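Side-chain contacts in Plm1 (Streptomyces sp. HK803, PDB 4HXY), which probably reduces the beta-keto group of the growing polyketide with NADPH, as the ketoreductase domain of the first module of phoslactomycin biosynthesis: residues 5-10 against 177-182; 298-303 against 340-345; 348-353 against 404-409; 353-358 against 397-402. One frame throughout, in Å; residues are numbered along the deposited sequence. Where two conformers were deposited one is given.

Overall arrangement
Contact 2 is the most deeply placed of the four: two helices, 290-310 and 333-351, meet through apolar branches beside the bound NADPH. Helix 333-351 continues to contact 3, a surface salt bridge to the residues leading into strand 408-412. Contact 4, also mostly buried, packs strand 357-361 on helix 388-400 through aliphatic groups and adds an arginine and a water at its outer end. Its centre lies about 7 Å from that of contact 3, the two share Gly-353, and strands 357-361 and 408-412 are neighbours. Contact 1, partly buried, has no hydrogen bond across it; a tryptophan of strand 6-14, which pairs with strand 408-412, packs on a proline-containing loop.

Contact 1: residues 5-10 against 177-182; sequences TGWFSE and PAPQTG
Trp-7 and the pair Ala-178 and Pro-179 form an apolar CH-pi contact between the N-terminal strand 6-14 and the loop that leads from strand 167-175 to strand 189-193. Both loop residues come over the same face of the indole, one on each of its rings. The methyl CB of Ala-178 stands above the five-membered ring, 3.5 Å from its centroid and 13° off the normal, with Trp-7 NE1 the closest ring atom. Pro-179 does the same to the six-membered ring: its CD lies 3.5 Å from that centroid, 17° off the normal, and comes nearest to Trp-7 CZ3. The indole can lie flat beneath the loop because CG of Trp-7 is anti to the carbonyl carbon (chi1 -75°). A backbone hydrogen bond between Trp-7 and Thr-176 holds the start of the loop close to the strand. Elsewhere the indole touches Ala-394 and Gln-397 of helix 388-400, and Pro-407 and Val-409 at strand 408-412, which places this side chain where strand, loop and helix converge. No hydrogen bond joins the two segments directly, so their cohesion rests on dispersion and on the weak attraction between polarised C-H groups and the indole pi cloud, which favours carbons next to an amide nitrogen such as Pro-179 CD.

Contact 2: residues 298-303 against 340-345; sequences AAKVEG and ACLDAL. With NDP (NADPH dihydro-nicotinamide-adenine-dinucleotide phosphate), chain C.
Lys-300 and Val-301, consecutive on helix 290-310, pack against Leu-342 and Cys-341 of helix 333-351; within 298-303 and 340-345 the backbones come closest at Val-301 and Cys-341, whose CA atoms are 6.5 Å apart. The apolar part has two centres. Val-301 CG2 rests on Cys-341 CB at 3.7 Å, while its CG1 stays slightly farther from the same carbon. Beside them, the side chain of Leu-342 crosses the lysine at about a right angle, its CD1 lying 3.6 Å from Lys-300 CG. The polar part belongs to the end of the lysine. With CG anti to the backbone N (chi1 -172°) the first half of the chain runs outward past the leucine; bends at chi3 and chi4 then turn NZ to the nicotinamide ribose of NADPH. There NZ donates to O3D at 2.9 Å and to O2D at 3.0 Å, gripping both ribose hydroxyl oxygens, and it is also hydrogen-bonded to Asn-339 OD1 just before the second segment. Ala-299, the residue before it, sets its CB 3.5 Å from N7A of the adenine, so neighbouring residues of one helix touch both nucleoside halves of the cofactor. Around this buried contact in the Rossmann-type domain, Leu-342 also meets Leu-319 of strand 316-322, and Cys-341 meets Val-105 of helix 105-120.

Contact 3: residues 348-353 against 404-409; sequences RRREQG and AGDPVV
Arg-350 and Asp-406 form a salt bridge at the surface, with Arg-350 NH1 donating to Asp-406 OD1 at 3.0 Å and an N-H...O angle of 156°. The acid sits at the edge of the guanidinium, but the two flat groups are nearly perpendicular, 85° apart, and NH1 approaches OD1 from above the carboxylate plane. This is therefore a single-bond bridge and not the coplanar two-pronged pairing that arginine can make with a carboxylate. The carbonyl of Gly-405 lies over one face of the guanidinium, its O 3.6 Å from NH1. Closer to the helix, the methyl of Ala-404 touches the aliphatic part of the arginine, with CB 3.6 Å from CD. The bend at chi3 (-58°) turns the guanidinium along the loop toward Asp-406, while CD and NE stay beside Ala-404.

In the next shell, both charged groups are also held by the backbone of Ala-356 and Ser-358. NH1 is hydrogen-bonded to Ala-356 O, its strongest polar partner, and Asp-406 OD1 receives the backbone N of Ser-358. Arginine and aspartate thus grip the backbone at and just before the start of strand 357-361. Farther back, helix 333-351 ends in a Schellman motif: Gly-353, with positive phi, is its C-prime residue, and Gly-353 N bonds to Arg-350 O at 2.9 Å. The arrangement is a helix end leading into strand 357-361, which runs parallel to strands 316-322 and 408-412, as in the alternating helices and strands of a Rossmann fold.

Contact 4: residues 353-358 against 397-402; sequences GKRAVS and QAIMSD
The guanidinium of Arg-355 meets the backbone carbonyl of Ile-399 at its edge, with the oxygen close to the guanidinium plane. NH1 donates to Ile-399 O at 2.9 Å; the bond is bent, with an N-H...O angle of 136°, and the donor is tilted from the carbonyl plane. A water extends the link: it accepts from Arg-355 NH2 at 2.9 Å and donates to Ile-399 O and to Ser-401 O, the latter also at 2.9 Å. NH1 directly, and NH2 through the water, thus serve carbonyls near the C-terminal end of helix 388-400 and just beyond it, where a positive charge is probably favourable. A bend at chi3 (63°) brings the group there, while the strongest partner of NH1 is the carboxylate of Asp-316, with which it forms a salt bridge.

Deeper in, the contact turns aliphatic. Val-357 CG1, between the backbone N and the carbonyl carbon (chi1 61°), lies 4.2 Å from Ile-399 CG1, the side chains crossing at about a right angle. Its CG2 lies 4.4 Å from Ala-398 CB and also packs on Pro-407. The distances to the helix are loose van der Waals ones. The last turn of helix 388-400 packs on one side of the start of strand 357-361, with Ile-399 also on Val-318 of strand 316-322, whereas Ser-358 points the other way, to helix 333-351.

Contact 1: residues 5-10 against 177-182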
loop_
_atom_site.group_PDB
_atom_site.type_symbol
_atom_site.label_atom_id
_atom_site.label_comp_id
_atom_site.label_asym_id
_atom_site.label_seq_id
_atom_site.Cartn_x
_atom_site.Cartn_y
_atom_site.Cartn_z
ATOM N N THR A 5 18.408 10.827 3.813
ATOM C CA THR A 5 17.314 9.953 3.431
ATOM C C THR A 5 16.617 9.468 4.674
ATOM O O THR A 5 17.248 8.854 5.536
ATOM C CB THR A 5 17.801 8.750 2.604
ATOM O OG1 THR A 5 18.474 9.234 1.430
ATOM C CG2 THR A 5 16.613 7.867 2.181
ATOM N N GLY A 6 15.314 9.723 4.764
ATOM C CA GLY A 6 14.532 9.253 5.901
ATOM C C GLY A 6 14.090 7.812 5.719
ATOM O O GLY A 6 13.613 7.434 4.632
ATOM N N TRP A 7 14.255 7.022 6.783
ATOM C CA TRP A 7 13.808 5.628 6.847
ATOM C C TRP A 7 12.787 5.521 7.954
ATOM O O TRP A 7 13.024 5.965 9.089
ATOM C CB TRP A 7 14.955 4.672 7.117
ATOM C CG TRP A 7 15.816 4.457 5.942
ATOM C CD1 TRP A 7 16.722 5.332 5.415
ATOM C CD2 TRP A 7 15.885 3.277 5.137
ATOM N NE1 TRP A 7 17.351 4.762 4.319
ATOM C CE2 TRP A 7 16.848 3.508 4.130
ATOM C CE3 TRP A 7 15.236 2.054 5.170
ATOM C CZ2 TRP A 7 17.172 2.542 3.179
ATOM C CZ3 TRP A 7 15.536 1.107 4.204
ATOM C CH2 TRP A 7 16.497 1.360 3.228
ATOM N N PHE A 8 11.627 4.966 7.616
ATOM C CA PHE A 8 10.545 4.839 8.569
ATOM C C PHE A 8 9.895 3.472 8.460
ATOM O O PHE A 8 10.126 2.727 7.500
ATOM C CB PHE A 8 9.484 5.945 8.355
ATOM C CG PHE A 8 10.068 7.299 8.097
ATOM C CD1 PHE A 8 10.339 7.719 6.810
ATOM C CD2 PHE A 8 10.353 8.143 9.149
ATOM C CE1 PHE A 8 10.873 8.980 6.568
ATOM C CE2 PHE A 8 10.897 9.402 8.932
ATOM C CZ PHE A 8 11.158 9.824 7.632
ATOM N N SER A 9 9.108 3.142 9.484
ATOM C CA SER A 9 8.349 1.902 9.524
ATOM C C SER A 9 7.042 2.104 10.281
ATOM O O SER A 9 6.984 2.885 11.207
ATOM C CB SER A 9 9.150 0.820 10.236
ATOM O OG SER A 9 8.508 -0.438 10.109
ATOM N N GLU A 10 6.030 1.345 9.898
ATOM C CA GLU A 10 4.856 1.141 10.719
ATOM C C GLU A 10 5.242 0.450 12.026
ATOM O O GLU A 10 6.103 -0.446 12.052
ATOM C CB GLU A 10 3.852 0.263 9.963
ATOM C CG GLU A 10 2.565 0.024 10.698
ATOM C CD GLU A 10 1.736 -1.097 10.089
ATOM O OE1 GLU A 10 0.737 -0.788 9.422
ATOM O OE2 GLU A 10 2.083 -2.285 10.282
ATOM N N PRO A 177 16.309 2.498 11.799
ATOM C CA PRO A 177 17.656 2.606 11.253
ATOM C C PRO A 177 17.688 2.235 9.775
ATOM O O PRO A 177 16.924 1.376 9.330
ATOM C CB PRO A 177 18.457 1.585 12.066
ATOM C CG PRO A 177 17.706 1.392 13.314
ATOM C CD PRO A 177 16.255 1.604 12.972
ATOM N N ALA A 178 18.577 2.867 9.034
ATOM C CA ALA A 178 18.834 2.482 7.617
ATOM C C ALA A 178 19.803 1.306 7.585
ATOM O O ALA A 178 20.843 1.339 8.246
ATOM C CB ALA A 178 19.393 3.648 6.844
ATOM N N PRO A 179 19.471 0.250 6.820
ATOM C CA PRO A 179 20.344 -0.894 6.674
ATOM C C PRO A 179 21.736 -0.498 6.152
ATOM O O PRO A 179 21.862 0.388 5.334
ATOM C CB PRO A 179 19.605 -1.764 5.638
ATOM C CG PRO A 179 18.190 -1.371 5.789
ATOM C CD PRO A 179 18.228 0.083 6.042
ATOM N N GLN A 180 22.765 -1.160 6.658
ATOM C CA GLN A 180 24.133 -0.952 6.185
ATOM C C GLN A 180 24.597 -2.277 5.593
ATOM O O GLN A 180 24.913 -3.205 6.322
ATOM C CB GLN A 180 25.022 -0.476 7.333
ATOM C CG GLN A 180 24.609 0.893 7.872
ATOM C CD GLN A 180 25.444 1.368 9.044
ATOM O OE1 GLN A 180 25.110 2.371 9.684
ATOM N NE2 GLN A 180 26.550 0.674 9.315
ATOM N N THR A 181 24.637 -2.345 4.265
ATOM C CA THR A 181 24.694 -3.613 3.520
ATOM C C THR A 181 25.805 -3.677 2.489
ATOM O O THR A 181 26.452 -2.672 2.189
ATOM C CB THR A 181 23.372 -3.857 2.724
ATOM O OG1 THR A 181 23.322 -2.997 1.568
ATOM C CG2 THR A 181 22.132 -3.641 3.598
ATOM N N GLY A 182 25.965 -4.877 1.933
ATOM C CA GLY A 182 26.773 -5.086 0.742
ATOM C C GLY A 182 26.043 -4.625 -0.512
ATOM O O GLY A 182 24.955 -4.039 -0.451
#

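Contact 2: residues 298-303 against 340-345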
loop_
_atom_site.group_PDB
_atom_site.type_symbol
_atom_site.label_atom_id
_atom_site.label_comp_id
_atom_site.label_asym_id
_atom_site.label_seq_id
_atom_site.Cartn_x
_atom_site.Cartn_y
_atom_site.Cartn_z
ATOM N N ALA A 298 -5.159 -2.150 -11.023
ATOM C CA ALA A 298 -4.949 -3.377 -11.809
ATOM C C ALA A 298 -3.469 -3.731 -12.004
ATOM O O ALA A 298 -3.027 -4.820 -11.604
ATOM C CB ALA A 298 -5.597 -3.225 -13.142
ATOM N N ALA A 299 -2.720 -2.854 -12.677
ATOM C CA ALA A 299 -1.294 -3.147 -12.949
ATOM C C ALA A 299 -0.524 -3.399 -11.657
ATOM O O ALA A 299 0.277 -4.333 -11.549
ATOM C CB ALA A 299 -0.632 -2.046 -13.759
ATOM N N LYS A 300 -0.756 -2.555 -10.666
ATOM C CA LYS A 300 0.009 -2.628 -9.428
ATOM C C LYS A 300 -0.330 -3.909 -8.663
ATOM O O LYS A 300 0.548 -4.731 -8.398
ATOM C CB LYS A 300 -0.235 -1.357 -8.599
ATOM C CG LYS A 300 0.644 -1.242 -7.391
ATOM C CD LYS A 300 0.555 0.168 -6.759
ATOM C CE LYS A 300 1.454 1.219 -7.459
ATOM N NZ LYS A 300 2.900 1.018 -7.199
ATOM N N VAL A 301 -1.614 -4.122 -8.374
ATOM C CA VAL A 301 -2.049 -5.237 -7.515
ATOM C C VAL A 301 -2.193 -6.560 -8.271
ATOM O O VAL A 301 -1.633 -7.590 -7.869
ATOM C CB VAL A 301 -3.336 -4.927 -6.778
ATOM C CG1 VAL A 301 -3.709 -6.082 -5.854
ATOM C CG2 VAL A 301 -3.187 -3.640 -5.958
ATOM N N GLU A 302 -2.985 -6.561 -9.334
ATOM C CA GLU A 302 -3.193 -7.792 -10.082
ATOM C C GLU A 302 -1.881 -8.244 -10.758
ATOM O O GLU A 302 -1.604 -9.447 -10.805
ATOM C CB GLU A 302 -4.361 -7.646 -11.070
ATOM C CG GLU A 302 -5.702 -7.242 -10.391
ATOM C CD GLU A 302 -6.109 -8.126 -9.196
ATOM O OE1 GLU A 302 -5.991 -9.375 -9.290
ATOM O OE2 GLU A 302 -6.539 -7.569 -8.151
ATOM N N GLY A 303 -1.082 -7.300 -11.260
ATOM C CA GLY A 303 0.276 -7.595 -11.736
ATOM C C GLY A 303 1.148 -8.270 -10.691
ATOM O O GLY A 303 1.784 -9.284 -10.944
ATOM N N ALA A 340 -0.962 -0.197 -0.508
ATOM C CA ALA A 340 -1.152 -0.933 0.738
ATOM C C ALA A 340 -1.210 -2.439 0.448
ATOM O O ALA A 340 -0.725 -3.256 1.237
ATOM C CB ALA A 340 -2.444 -0.476 1.456
ATOM N N CYS A 341 -1.830 -2.804 -0.664
ATOM C CA CYS A 341 -1.847 -4.203 -1.094
ATOM C C CYS A 341 -0.444 -4.747 -1.328
ATOM O O CYS A 341 -0.148 -5.889 -0.948
ATOM C CB CYS A 341 -2.690 -4.378 -2.344
ATOM S SG CYS A 341 -4.483 -4.191 -2.097
ATOM N N LEU A 342 0.413 -3.954 -1.964
ATOM C CA LEU A 342 1.795 -4.397 -2.230
ATOM C C LEU A 342 2.515 -4.710 -0.934
ATOM O O LEU A 342 3.192 -5.720 -0.811
ATOM C CB LEU A 342 2.588 -3.335 -2.981
ATOM C CG LEU A 342 2.230 -3.065 -4.426
ATOM C CD1 LEU A 342 3.207 -2.026 -5.003
ATOM C CD2 LEU A 342 2.227 -4.370 -5.245
ATOM N N ASP A 343 2.361 -3.842 0.063
ATOM C CA ASP A 343 3.072 -4.044 1.317
ATOM C C ASP A 343 2.611 -5.352 1.937
ATOM O O ASP A 343 3.422 -6.103 2.475
ATOM C CB ASP A 343 2.829 -2.862 2.269
ATOM C CG ASP A 343 3.265 -1.522 1.674
ATOM O OD1 ASP A 343 4.034 -1.510 0.677
ATOM O OD2 ASP A 343 2.855 -0.449 2.209
ATOM N N ALA A 344 1.311 -5.649 1.832
ATOM C CA ALA A 344 0.779 -6.895 2.397
ATOM C C ALA A 344 1.260 -8.117 1.641
ATOM O O ALA A 344 1.532 -9.134 2.255
ATOM C CB ALA A 344 -0.740 -6.896 2.451
ATOM N N LEU A 345 1.364 -8.006 0.317
ATOM C CA LEU A 345 1.839 -9.117 -0.494
ATOM C C LEU A 345 3.284 -9.455 -0.113
ATOM O O LEU A 345 3.617 -10.633 -0.019
ATOM C CB LEU A 345 1.756 -8.793 -1.975
ATOM C CG LEU A 345 2.305 -9.853 -2.908
ATOM C CD1 LEU A 345 1.592 -11.188 -2.729
ATOM C CD2 LEU A 345 2.211 -9.323 -4.340
HETATM P PA NDP C . 5.900 5.845 -14.886
HETATM O O1A NDP C . 7.024 6.560 -15.557
HETATM O O2A NDP C . 4.498 6.162 -15.310
HETATM O O5B NDP C . 6.124 4.271 -15.031
HETATM C C5B NDP C . 5.038 3.380 -14.878
HETATM C C4B NDP C . 5.246 2.224 -15.812
HETATM O O4B NDP C . 4.210 1.275 -15.656
HETATM C C3B NDP C . 5.212 2.625 -17.268
HETATM O O3B NDP C . 6.368 2.044 -17.904
HETATM C C2B NDP C . 3.940 2.022 -17.819
HETATM O O2B NDP C . 4.216 1.764 -19.180
HETATM C C1B NDP C . 3.820 0.792 -16.924
HETATM N N9A NDP C . 2.510 0.156 -16.864
HETATM C C8A NDP C . 1.308 0.709 -16.477
HETATM N N7A NDP C . 0.341 -0.226 -16.591
HETATM C C5A NDP C . 0.919 -1.392 -17.025
HETATM C C6A NDP C . 0.433 -2.659 -17.301
HETATM N N6A NDP C . -0.841 -3.017 -17.176
HETATM N N1A NDP C . 1.325 -3.616 -17.751
HETATM C C2A NDP C . 2.678 -3.328 -17.885
HETATM N N3A NDP C . 3.172 -2.076 -17.621
HETATM C C4A NDP C . 2.287 -1.138 -17.189
HETATM O O3 NDP C . 5.947 6.066 -13.292
HETATM P PN NDP C . 7.209 6.056 -12.333
HETATM O O1N NDP C . 7.210 7.360 -11.630
HETATM O O2N NDP C . 8.454 5.595 -12.977
HETATM O O5D NDP C . 6.765 5.049 -11.174
HETATM C C5D NDP C . 6.930 3.661 -11.297
HETATM C C4D NDP C . 6.453 3.008 -10.011
HETATM O O4D NDP C . 7.017 3.655 -8.883
HETATM C C3D NDP C . 4.954 3.104 -9.846
HETATM O O3D NDP C . 4.450 1.858 -9.472
HETATM C C2D NDP C . 4.746 4.098 -8.723
HETATM O O2D NDP C . 3.561 3.871 -7.988
HETATM C C1D NDP C . 6.023 3.942 -7.923
HETATM N N1N NDP C . 6.383 5.178 -7.215
HETATM C C2N NDP C . 6.844 6.267 -7.898
HETATM C C3N NDP C . 7.043 7.502 -7.280
HETATM C C7N NDP C . 7.614 8.657 -8.006
HETATM O O7N NDP C . 7.962 9.739 -7.228
HETATM N N7N NDP C . 7.766 8.734 -9.319
HETATM C C4N NDP C . 7.058 7.538 -5.775
HETATM C C5N NDP C . 6.553 6.293 -5.125
HETATM C C6N NDP C . 6.260 5.167 -5.857
HETATM P P2B NDP C . 3.083 1.437 -20.261
HETATM O O1X NDP C . 3.821 1.413 -21.580
HETATM O O2X NDP C . 1.988 2.511 -20.244
HETATM O O3X NDP C . 2.440 0.148 -19.951
#

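Contact 3: residues 348-353 against 404-409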
loop_
_atom_site.group_PDB
_atom_site.type_symbol
_atom_site.label_atom_id
_atom_site.label_comp_id
_atom_site.label_asym_id
_atom_site.label_seq_id
_atom_site.Cartn_x
_atom_site.Cartn_y
_atom_site.Cartn_z
ATOM N N ARG A 348 3.101 -11.440 2.975
ATOM C CA ARG A 348 2.508 -12.740 2.682
ATOM C C ARG A 348 3.548 -13.679 2.086
ATOM O O ARG A 348 3.670 -14.845 2.495
ATOM C CB ARG A 348 1.303 -12.603 1.753
ATOM C CG ARG A 348 0.480 -13.861 1.626
ATOM C CD ARG A 348 -0.633 -13.700 0.620
ATOM N NE ARG A 348 -0.160 -13.826 -0.760
ATOM C CZ ARG A 348 -0.940 -13.775 -1.832
ATOM N NH1 ARG A 348 -2.244 -13.565 -1.712
ATOM N NH2 ARG A 348 -0.416 -13.950 -3.037
ATOM N N ARG A 349 4.341 -13.153 1.162
ATOM C CA ARG A 349 5.336 -13.968 0.473
ATOM C C ARG A 349 6.431 -14.413 1.448
ATOM O O ARG A 349 6.868 -15.571 1.422
ATOM C CB ARG A 349 5.905 -13.174 -0.732
ATOM C CG ARG A 349 6.902 -13.925 -1.568
ATOM C CD ARG A 349 7.175 -13.207 -2.914
ATOM N NE ARG A 349 8.209 -13.895 -3.673
ATOM C CZ ARG A 349 8.004 -14.754 -4.659
ATOM N NH1 ARG A 349 6.778 -15.028 -5.065
ATOM N NH2 ARG A 349 9.050 -15.323 -5.248
ATOM N N ARG A 350 6.871 -13.510 2.329
ATOM C CA ARG A 350 7.844 -13.878 3.364
ATOM C C ARG A 350 7.313 -14.943 4.332
ATOM O O ARG A 350 8.088 -15.821 4.750
ATOM C CB ARG A 350 8.338 -12.665 4.126
ATOM C CG ARG A 350 9.189 -11.749 3.280
ATOM C CD ARG A 350 9.974 -10.742 4.114
ATOM N NE ARG A 350 9.124 -9.897 4.946
ATOM C CZ ARG A 350 8.597 -8.725 4.569
ATOM N NH1 ARG A 350 8.835 -8.214 3.359
ATOM N NH2 ARG A 350 7.826 -8.042 5.410
ATOM N N GLU A 351 6.021 -14.905 4.624
ATOM C CA GLU A 351 5.365 -15.901 5.493
ATOM C C GLU A 351 5.414 -17.283 4.844
ATOM O O GLU A 351 5.432 -18.314 5.536
ATOM C CB GLU A 351 3.903 -15.498 5.791
ATOM C CG GLU A 351 3.823 -14.333 6.731
ATOM C CD GLU A 351 2.420 -13.731 6.914
ATOM O OE1 GLU A 351 1.471 -14.014 6.140
ATOM O OE2 GLU A 351 2.287 -12.928 7.863
ATOM N N GLN A 352 5.472 -17.282 3.522
ATOM C CA GLN A 352 5.560 -18.497 2.717
ATOM C C GLN A 352 7.023 -18.918 2.499
ATOM O O GLN A 352 7.305 -19.807 1.710
ATOM C CB GLN A 352 4.806 -18.287 1.389
ATOM C CG GLN A 352 3.323 -18.045 1.586
ATOM C CD GLN A 352 2.565 -17.609 0.325
ATOM O OE1 GLN A 352 3.154 -17.232 -0.684
ATOM N NE2 GLN A 352 1.229 -17.629 0.408
ATOM N N GLY A 353 7.956 -18.258 3.170
ATOM C CA GLY A 353 9.350 -18.658 3.130
ATOM C C GLY A 353 10.084 -18.150 1.905
ATOM O O GLY A 353 11.155 -18.663 1.556
ATOM N N ALA A 404 14.381 -8.888 7.483
ATOM C CA ALA A 404 13.170 -8.632 6.716
ATOM C C ALA A 404 12.411 -7.463 7.317
ATOM O O ALA A 404 12.360 -7.311 8.528
ATOM C CB ALA A 404 12.292 -9.883 6.721
ATOM N N GLY A 405 11.823 -6.650 6.455
ATOM C CA GLY A 405 11.025 -5.523 6.884
ATOM C C GLY A 405 10.326 -4.935 5.689
ATOM O O GLY A 405 10.566 -5.347 4.578
ATOM N N ASP A 406 9.457 -3.969 5.903
ATOM C CA ASP A 406 8.987 -3.229 4.753
ATOM C C ASP A 406 9.237 -1.767 5.122
ATOM O O ASP A 406 8.559 -1.180 5.930
ATOM C CB ASP A 406 7.543 -3.502 4.380
ATOM C CG ASP A 406 7.363 -4.741 3.474
ATOM O OD1 ASP A 406 8.345 -5.304 2.895
ATOM O OD2 ASP A 406 6.180 -5.130 3.353
ATOM N N PRO A 407 10.239 -1.202 4.493
ATOM C CA PRO A 407 10.653 0.161 4.763
ATOM C C PRO A 407 9.874 1.226 4.015
ATOM O O PRO A 407 9.395 1.008 2.931
ATOM C CB PRO A 407 12.101 0.154 4.288
ATOM C CG PRO A 407 12.053 -0.757 3.131
ATOM C CD PRO A 407 11.140 -1.855 3.532
ATOM N N VAL A 408 9.787 2.381 4.655
ATOM C CA VAL A 408 9.253 3.603 4.061
ATOM C C VAL A 408 10.473 4.510 3.901
ATOM O O VAL A 408 11.180 4.751 4.883
ATOM C CB VAL A 408 8.217 4.260 4.998
ATOM C CG1 VAL A 408 7.553 5.470 4.318
ATOM C CG2 VAL A 408 7.151 3.257 5.413
ATOM N N VAL A 409 10.733 4.977 2.681
ATOM C CA VAL A 409 11.944 5.758 2.369
ATOM C C VAL A 409 11.555 7.057 1.684
ATOM O O VAL A 409 11.027 7.048 0.574
ATOM C CB VAL A 409 12.899 4.950 1.474
ATOM C CG1 VAL A 409 14.137 5.790 1.098
ATOM C CG2 VAL A 409 13.298 3.621 2.160
#

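Contact 4: residues 353-358 against 397-402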
loop_
_atom_site.group_PDB
_atom_site.type_symbol
_atom_site.label_atom_id
_atom_site.label_comp_id
_atom_site.label_asym_id
_atom_site.label_seq_id
_atom_site.Cartn_x
_atom_site.Cartn_y
_atom_site.Cartn_z
ATOM N N GLY A 353 7.956 -18.258 3.170
ATOM C CA GLY A 353 9.350 -18.658 3.130
ATOM C C GLY A 353 10.084 -18.150 1.905
ATOM O O GLY A 353 11.155 -18.663 1.556
ATOM N N LYS A 354 9.535 -17.119 1.264
ATOM C CA LYS A 354 10.116 -16.574 0.041
ATOM C C LYS A 354 10.626 -15.154 0.265
ATOM O O LYS A 354 10.110 -14.440 1.119
ATOM C CB LYS A 354 9.079 -16.567 -1.059
ATOM C CG LYS A 354 8.571 -17.958 -1.471
ATOM C CD LYS A 354 7.461 -17.839 -2.488
ATOM C CE LYS A 354 6.788 -19.182 -2.774
ATOM N NZ LYS A 354 7.773 -20.270 -3.087
ATOM N N ARG A 355 11.646 -14.756 -0.480
ATOM C CA ARG A 355 12.161 -13.391 -0.383
ATOM C C ARG A 355 11.188 -12.394 -1.000
ATOM O O ARG A 355 10.577 -12.672 -2.026
ATOM C CB ARG A 355 13.547 -13.270 -1.038
ATOM C CG ARG A 355 14.664 -13.763 -0.094
ATOM C CD ARG A 355 16.026 -13.661 -0.697
ATOM N NE ARG A 355 16.399 -12.282 -0.978
ATOM C CZ ARG A 355 16.910 -11.427 -0.099
ATOM N NH1 ARG A 355 17.221 -10.197 -0.503
ATOM N NH2 ARG A 355 17.116 -11.780 1.167
ATOM N N ALA A 356 11.019 -11.255 -0.323
ATOM C CA ALA A 356 10.197 -10.154 -0.838
ATOM C C ALA A 356 10.438 -8.904 -0.037
ATOM O O ALA A 356 10.598 -8.964 1.175
ATOM C CB ALA A 356 8.708 -10.493 -0.806
ATOM N N VAL A 357 10.505 -7.763 -0.714
ATOM C CA VAL A 357 10.480 -6.472 -0.054
ATOM C C VAL A 357 9.595 -5.503 -0.820
ATOM O O VAL A 357 9.618 -5.479 -2.052
ATOM C CB VAL A 357 11.870 -5.879 0.138
ATOM C CG1 VAL A 357 12.613 -5.648 -1.223
ATOM C CG2 VAL A 357 11.782 -4.582 1.033
ATOM N N SER A 358 8.826 -4.714 -0.069
ATOM C CA SER A 358 8.049 -3.624 -0.632
ATOM C C SER A 358 8.594 -2.336 -0.075
ATOM O O SER A 358 8.563 -2.126 1.142
ATOM C CB SER A 358 6.581 -3.766 -0.269
ATOM O OG SER A 358 5.797 -2.752 -0.891
ATOM N N GLN A 397 19.972 -1.016 -0.158
ATOM C CA GLN A 397 19.921 -1.242 1.282
ATOM C C GLN A 397 18.669 -2.029 1.694
ATOM O O GLN A 397 18.744 -2.935 2.516
ATOM C CB GLN A 397 19.971 0.090 2.029
ATOM C CG GLN A 397 21.301 0.801 1.975
ATOM C CD GLN A 397 21.227 2.186 2.590
ATOM O OE1 GLN A 397 20.734 3.111 1.976
ATOM N NE2 GLN A 397 21.671 2.313 3.842
ATOM N N ALA A 398 17.526 -1.695 1.095
ATOM C CA ALA A 398 16.287 -2.384 1.414
ATOM C C ALA A 398 16.318 -3.847 0.989
ATOM O O ALA A 398 15.844 -4.739 1.703
ATOM C CB ALA A 398 15.084 -1.658 0.794
ATOM N N ILE A 399 16.882 -4.095 -0.194
ATOM C CA ILE A 399 16.955 -5.433 -0.753
ATOM C C ILE A 399 17.947 -6.278 0.025
ATOM O O ILE A 399 17.660 -7.445 0.316
ATOM C CB ILE A 399 17.337 -5.396 -2.269
ATOM C CG1 ILE A 399 16.256 -4.694 -3.078
ATOM C CG2 ILE A 399 17.605 -6.833 -2.818
ATOM C CD1 ILE A 399 16.657 -4.350 -4.494
ATOM N N MET A 400 19.102 -5.689 0.356
ATOM C CA MET A 400 20.230 -6.433 0.907
ATOM C C MET A 400 20.201 -6.505 2.436
ATOM O O MET A 400 21.100 -7.084 3.047
ATOM C CB MET A 400 21.548 -5.815 0.436
ATOM C CG MET A 400 21.789 -5.945 -1.093
ATOM S SD MET A 400 21.829 -7.653 -1.651
ATOM C CE MET A 400 23.412 -8.235 -1.025
ATOM N N SER A 401 19.177 -5.916 3.036
ATOM C CA SER A 401 19.039 -5.866 4.496
ATOM C C SER A 401 19.107 -7.258 5.135
ATOM O O SER A 401 18.481 -8.189 4.647
ATOM C CB SER A 401 17.702 -5.194 4.841
ATOM O OG SER A 401 17.516 -5.094 6.242
ATOM N N ASP A 402 19.864 -7.387 6.224
ATOM C CA ASP A 402 20.032 -8.688 6.904
ATOM C C ASP A 402 18.754 -9.147 7.597
ATOM O O ASP A 402 18.600 -10.336 7.898
ATOM C CB ASP A 402 21.216 -8.702 7.895
ATOM C CG ASP A 402 21.242 -7.505 8.840
ATOM O OD1 ASP A 402 22.332 -7.251 9.434
ATOM O OD2 ASP A 402 20.208 -6.816 9.002
HETATM O O HOH W 1 18.925 -9.735 2.189
#